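Local atomic coordinates of fiber protein (Duck adenovirus 1, PDB entry 6ITX), a protein that probably attaches the virus to receptors on the host cell through the C-terminal head domain of its trimeric fibre. Residues Pro224-His229 / Asn245-Pro250; Phe161-Cys166 / Met265-Thr270. All blocks are in the same frame, centred on the assembly; numbering follows the deposited sequence.

Contact 1: residues Pro224-His229 / Asn245-Pro250; sequences PGYTRH and NLYVCP. With SO4 (sulfate ion), chain N.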
# COMPACT_ATOMS: atom_id res chain seq x y z
N PRO A 224 -16.99 4.92 -8.79
CA PRO A 224 -16.48 4.44 -10.09
C PRO A 224 -15.04 3.95 -9.99
O PRO A 224 -14.15 4.41 -10.69
CB PRO A 224 -16.60 5.69 -10.97
CG PRO A 224 -16.41 6.81 -10.00
CD PRO A 224 -17.03 6.39 -8.70
N GLY A 225 -14.81 3.00 -9.11
CA GLY A 225 -13.44 2.56 -8.94
C GLY A 225 -12.88 3.11 -7.64
O GLY A 225 -13.23 4.22 -7.21
N TYR A 226 -12.01 2.33 -7.01
CA TYR A 226 -11.35 2.75 -5.79
C TYR A 226 -10.14 1.86 -5.57
O TYR A 226 -10.03 0.77 -6.14
CB TYR A 226 -12.27 2.70 -4.57
CG TYR A 226 -12.82 1.33 -4.22
CD1 TYR A 226 -11.98 0.29 -3.81
CD2 TYR A 226 -14.20 1.07 -4.30
CE1 TYR A 226 -12.48 -0.97 -3.50
CE2 TYR A 226 -14.71 -0.19 -3.99
CZ TYR A 226 -13.85 -1.20 -3.59
OH TYR A 226 -14.34 -2.44 -3.29
N THR A 227 -9.25 2.35 -4.73
CA THR A 227 -8.18 1.57 -4.15
C THR A 227 -8.51 1.37 -2.68
O THR A 227 -9.20 2.19 -2.08
CB THR A 227 -6.84 2.29 -4.29
OG1 THR A 227 -6.88 3.53 -3.58
CG2 THR A 227 -6.55 2.55 -5.77
N ARG A 228 -8.07 0.25 -2.13
CA ARG A 228 -8.45 -0.09 -0.77
C ARG A 228 -7.22 -0.19 0.10
O ARG A 228 -6.18 -0.70 -0.32
CB ARG A 228 -9.24 -1.39 -0.71
CG ARG A 228 -10.04 -1.49 0.57
CD ARG A 228 -10.61 -2.84 0.81
NE ARG A 228 -9.57 -3.85 0.81
CZ ARG A 228 -9.82 -5.15 0.91
NH1 ARG A 228 -8.83 -6.03 0.91
NH2 ARG A 228 -11.08 -5.56 1.02
N HIS A 229 -7.35 0.29 1.33
CA HIS A 229 -6.24 0.31 2.27
C HIS A 229 -6.72 -0.21 3.61
O HIS A 229 -7.67 0.34 4.18
CB HIS A 229 -5.64 1.72 2.36
CG HIS A 229 -5.12 2.23 1.04
ND1 HIS A 229 -5.94 2.72 0.05
CD2 HIS A 229 -3.87 2.21 0.53
CE1 HIS A 229 -5.21 3.05 -1.00
NE2 HIS A 229 -3.95 2.75 -0.73
N ASN A 245 -11.27 -0.48 6.65
CA ASN A 245 -10.87 -0.30 5.27
C ASN A 245 -11.11 1.13 4.85
O ASN A 245 -12.12 1.74 5.21
CB ASN A 245 -11.58 -1.32 4.38
CG ASN A 245 -10.90 -2.68 4.42
OD1 ASN A 245 -9.76 -2.83 3.97
ND2 ASN A 245 -11.57 -3.68 5.00
N LEU A 246 -10.13 1.68 4.14
CA LEU A 246 -10.21 3.01 3.56
C LEU A 246 -10.33 2.84 2.06
O LEU A 246 -9.58 2.06 1.47
CB LEU A 246 -8.97 3.84 3.92
CG LEU A 246 -8.68 5.10 3.09
CD1 LEU A 246 -9.78 6.14 3.25
CD2 LEU A 246 -7.38 5.67 3.49
N TYR A 247 -11.30 3.52 1.45
CA TYR A 247 -11.52 3.44 0.01
C TYR A 247 -11.30 4.82 -0.57
O TYR A 247 -12.01 5.77 -0.21
CB TYR A 247 -12.94 2.93 -0.31
CG TYR A 247 -13.23 1.58 0.28
CD1 TYR A 247 -13.51 1.45 1.62
CD2 TYR A 247 -13.20 0.41 -0.50
CE1 TYR A 247 -13.76 0.24 2.19
CE2 TYR A 247 -13.45 -0.82 0.06
CZ TYR A 247 -13.72 -0.89 1.43
OH TYR A 247 -13.99 -2.08 2.07
N VAL A 248 -10.31 4.95 -1.44
CA VAL A 248 -9.95 6.23 -2.02
C VAL A 248 -10.48 6.28 -3.43
O VAL A 248 -10.32 5.33 -4.21
CB VAL A 248 -8.43 6.46 -2.00
CG1 VAL A 248 -8.11 7.77 -2.66
CG2 VAL A 248 -7.89 6.39 -0.60
N CYS A 249 -11.12 7.38 -3.76
CA CYS A 249 -11.67 7.59 -5.07
C CYS A 249 -11.78 9.10 -5.27
O CYS A 249 -12.43 9.78 -4.46
CB CYS A 249 -13.05 6.95 -5.22
SG CYS A 249 -13.75 7.35 -6.81
N PRO A 250 -11.15 9.65 -6.30
CA PRO A 250 -11.28 11.08 -6.55
C PRO A 250 -12.74 11.47 -6.82
O PRO A 250 -13.58 10.65 -7.18
CB PRO A 250 -10.39 11.30 -7.77
CG PRO A 250 -9.32 10.28 -7.58
CD PRO A 250 -10.07 9.06 -7.11
S SO4 N . -9.25 -9.56 2.92
O1 SO4 N . -8.32 -10.25 3.84
O2 SO4 N . -8.56 -8.41 2.31
O3 SO4 N . -9.66 -10.49 1.86
O4 SO4 N . -10.41 -9.00 3.64
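Tyr247 turns its ring edge to the face of Tyr226: Tyr247 CD2 stands 3.4 Å from Tyr226 CE1, roughly over the ring centre, in a T-shaped pair (planes at 87°). One face of the Tyr247 ring carries Arg228 CG in a CH-pi contact, 3.9 Å from the centroid. A bend at chi3 (57°) turns the end of the arginine chain, and Asn245 OD1 lies over one guanidinium face, 3.3 Å from Arg228 NE but at too poor an angle for a hydrogen bond; its bond goes to Ser230 OG. At the edge, Arg228 NH1 donates a bent hydrogen bond to sulfate O2 (2.8 Å, 134° at the hydrogen). Arg228 NH1 of both other subunits binds the same sulfate, probably from the crystallisation liquor, which would offset the charge of the three gathered arginines. Leu246 O lies at the edge of the His229 ring, in its plane. These side chains project from an antiparallel beta hairpin of the fibre head, strands 226-235 and 241-253. Thr227-Val248 and His229-Leu246 are its hydrogen-bonded pairs, with Arg228-Tyr247 non-hydrogen-bonded between. On the face opposite Arg228, Thr227 OG1 lies against Val248 CB (3.7 Å). Tyr226 and Thr227 also pair with a strand of the second subunit.

Contact 2: residues Phe161-Cys166 / Met265-Thr270; sequences FGLVLC and MVFVIT
Phe161 lays its ring against Phe267, its partner across two antiparallel strands. With chi1 at 61°, its CG sits between the backbone N and the carbonyl carbon, and the ring comes nearer to strand 262-271 than the CB direction alone would bring it. From CB outward the contact tightens. Phe161 CD1 reaches Phe267 CB at 4.1 Å, while CD2 on the other branch faces Phe267 CD1. Farther along, CE1 approaches Phe267 CB and, at the ring edge, Ile269 CD1; Phe161 CE2 meets Phe267 CD1 at 3.3 Å. The tip, CZ, lies over the junction of CB and CG of Phe267. The two rings are nearly parallel, 9° apart, but displaced so that little of one lies over the other, with centroids 4.7 Å apart. The methylene takes part as well: Phe267 CB sits over one face of Phe161, 3.8 Å from the centroid, in a CH-pi contact. Leu163, two residues on from Phe161, puts CD1 at the edge of the Phe161 ring and 3.5 Å from Phe267 CE1, and Leu165 CD1 packs on Met265 SD.

Four backbone hydrogen bonds run beneath these side chains. Phe161 exchanges two with Phe267 and Leu163 two with Met265, while Gly162 and Val266 form the non-hydrogen-bonded pair between. Phe267 N to Phe161 O is 2.8 Å long and nearly straight, at 170°. This pairing joins strand 160-165 to strand 262-271 in the beta-sandwich head. Ile141 of strand 134-144 and Phe289 of strand 288-299 pack on Phe161, and the ring of Trp148 meets it steeply.

All the side chains that meet here are apolar and buried; cohesion comes from burial of apolar surface, close van der Waals packing and main-chain hydrogen bonds, without a charged pair.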
# COMPACT_ATOMS: atom_id res chain seq x y z
N PHE A 161 -18.28 6.16 7.15
CA PHE A 161 -18.38 7.60 6.97
C PHE A 161 -17.52 8.03 5.79
O PHE A 161 -16.52 7.39 5.45
CB PHE A 161 -17.99 8.34 8.25
CG PHE A 161 -16.58 8.11 8.72
CD1 PHE A 161 -16.29 7.08 9.61
CD2 PHE A 161 -15.54 8.95 8.32
CE1 PHE A 161 -14.98 6.88 10.07
CE2 PHE A 161 -14.23 8.76 8.78
CZ PHE A 161 -13.94 7.73 9.65
N GLY A 162 -17.93 9.12 5.15
CA GLY A 162 -17.26 9.65 3.97
C GLY A 162 -16.72 11.04 4.25
O GLY A 162 -17.36 11.85 4.92
N LEU A 163 -15.53 11.31 3.72
CA LEU A 163 -14.86 12.59 3.88
C LEU A 163 -14.38 13.05 2.52
O LEU A 163 -14.16 12.25 1.62
CB LEU A 163 -13.64 12.49 4.80
CG LEU A 163 -13.90 12.01 6.22
CD1 LEU A 163 -12.59 11.54 6.79
CD2 LEU A 163 -14.48 13.15 7.05
N VAL A 164 -14.19 14.34 2.38
CA VAL A 164 -13.56 14.87 1.19
C VAL A 164 -12.31 15.61 1.61
O VAL A 164 -12.31 16.31 2.63
CB VAL A 164 -14.52 15.78 0.39
CG1 VAL A 164 -13.85 16.28 -0.88
CG2 VAL A 164 -15.83 15.04 0.06
N LEU A 165 -11.24 15.40 0.85
CA LEU A 165 -10.02 16.18 0.97
C LEU A 165 -10.01 17.16 -0.17
O LEU A 165 -10.08 16.75 -1.33
CB LEU A 165 -8.77 15.30 0.89
CG LEU A 165 -8.67 14.10 1.81
CD1 LEU A 165 -7.20 13.72 1.95
CD2 LEU A 165 -9.32 14.37 3.18
N CYS A 166 -9.91 18.45 0.14
CA CYS A 166 -9.84 19.50 -0.88
C CYS A 166 -8.57 20.30 -0.67
O CYS A 166 -8.60 21.40 -0.10
CB CYS A 166 -11.07 20.40 -0.82
SG CYS A 166 -11.20 21.43 -2.29
N MET A 265 -13.07 9.81 0.40
CA MET A 265 -12.55 8.73 1.22
C MET A 265 -13.68 8.22 2.07
O MET A 265 -14.21 8.97 2.90
CB MET A 265 -11.40 9.23 2.08
CG MET A 265 -10.30 9.81 1.24
SD MET A 265 -8.81 9.98 2.17
CE MET A 265 -7.66 9.38 0.99
N VAL A 266 -14.07 6.97 1.87
CA VAL A 266 -15.07 6.35 2.72
C VAL A 266 -14.38 5.31 3.59
O VAL A 266 -13.56 4.53 3.10
CB VAL A 266 -16.24 5.75 1.91
CG1 VAL A 266 -15.73 4.88 0.79
CG2 VAL A 266 -17.18 5.00 2.83
N PHE A 267 -14.66 5.37 4.89
CA PHE A 267 -14.08 4.49 5.90
C PHE A 267 -15.14 3.50 6.35
O PHE A 267 -16.27 3.91 6.66
CB PHE A 267 -13.59 5.27 7.12
CG PHE A 267 -12.47 6.21 6.84
CD1 PHE A 267 -12.69 7.38 6.15
CD2 PHE A 267 -11.20 5.93 7.28
CE1 PHE A 267 -11.66 8.24 5.90
CE2 PHE A 267 -10.15 6.78 7.03
CZ PHE A 267 -10.37 7.94 6.34
N VAL A 268 -14.79 2.22 6.39
CA VAL A 268 -15.66 1.20 6.98
C VAL A 268 -14.86 0.52 8.08
O VAL A 268 -13.74 0.03 7.85
CB VAL A 268 -16.15 0.18 5.94
CG1 VAL A 268 -17.04 -0.86 6.59
CG2 VAL A 268 -16.89 0.89 4.85
N ILE A 269 -15.42 0.49 9.28
CA ILE A 269 -14.74 0.03 10.49
C ILE A 269 -15.68 -0.97 11.15
O ILE A 269 -16.88 -0.70 11.27
CB ILE A 269 -14.42 1.21 11.43
CG1 ILE A 269 -13.26 2.06 10.87
CG2 ILE A 269 -14.12 0.74 12.84
CD1 ILE A 269 -13.05 3.39 11.63
N THR A 270 -15.15 -2.12 11.57
CA THR A 270 -16.00 -3.19 12.08
C THR A 270 -15.65 -3.57 13.52
O THR A 270 -14.54 -3.34 14.00
CB THR A 270 -15.91 -4.44 11.21
OG1 THR A 270 -14.54 -4.86 11.10
CG2 THR A 270 -16.49 -4.17 9.83

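From the N terminus, the chain first lays down 161-166, whose partner, 265-270, comes about a hundred residues later. Within that long excursion the chain runs through 224-229, turns, and returns as 245-250, so contact 1 closes a short hairpin loop inside the larger loop of contact 2; the two nest without crossing. Strand 241-253 is then followed by strand 262-271, its antiparallel neighbour, which gives the strand order 226-235, 241-253, 262-271, 160-165. Asn245 N to Val268 O (2.8 Å) and Tyr247 N to Val266 O bridge the contacts, while Leu246 packs on Phe267. Contact 1 faces the subunit interface, and contact 2 lies within one subunit, untouched by any other chain of the assembly.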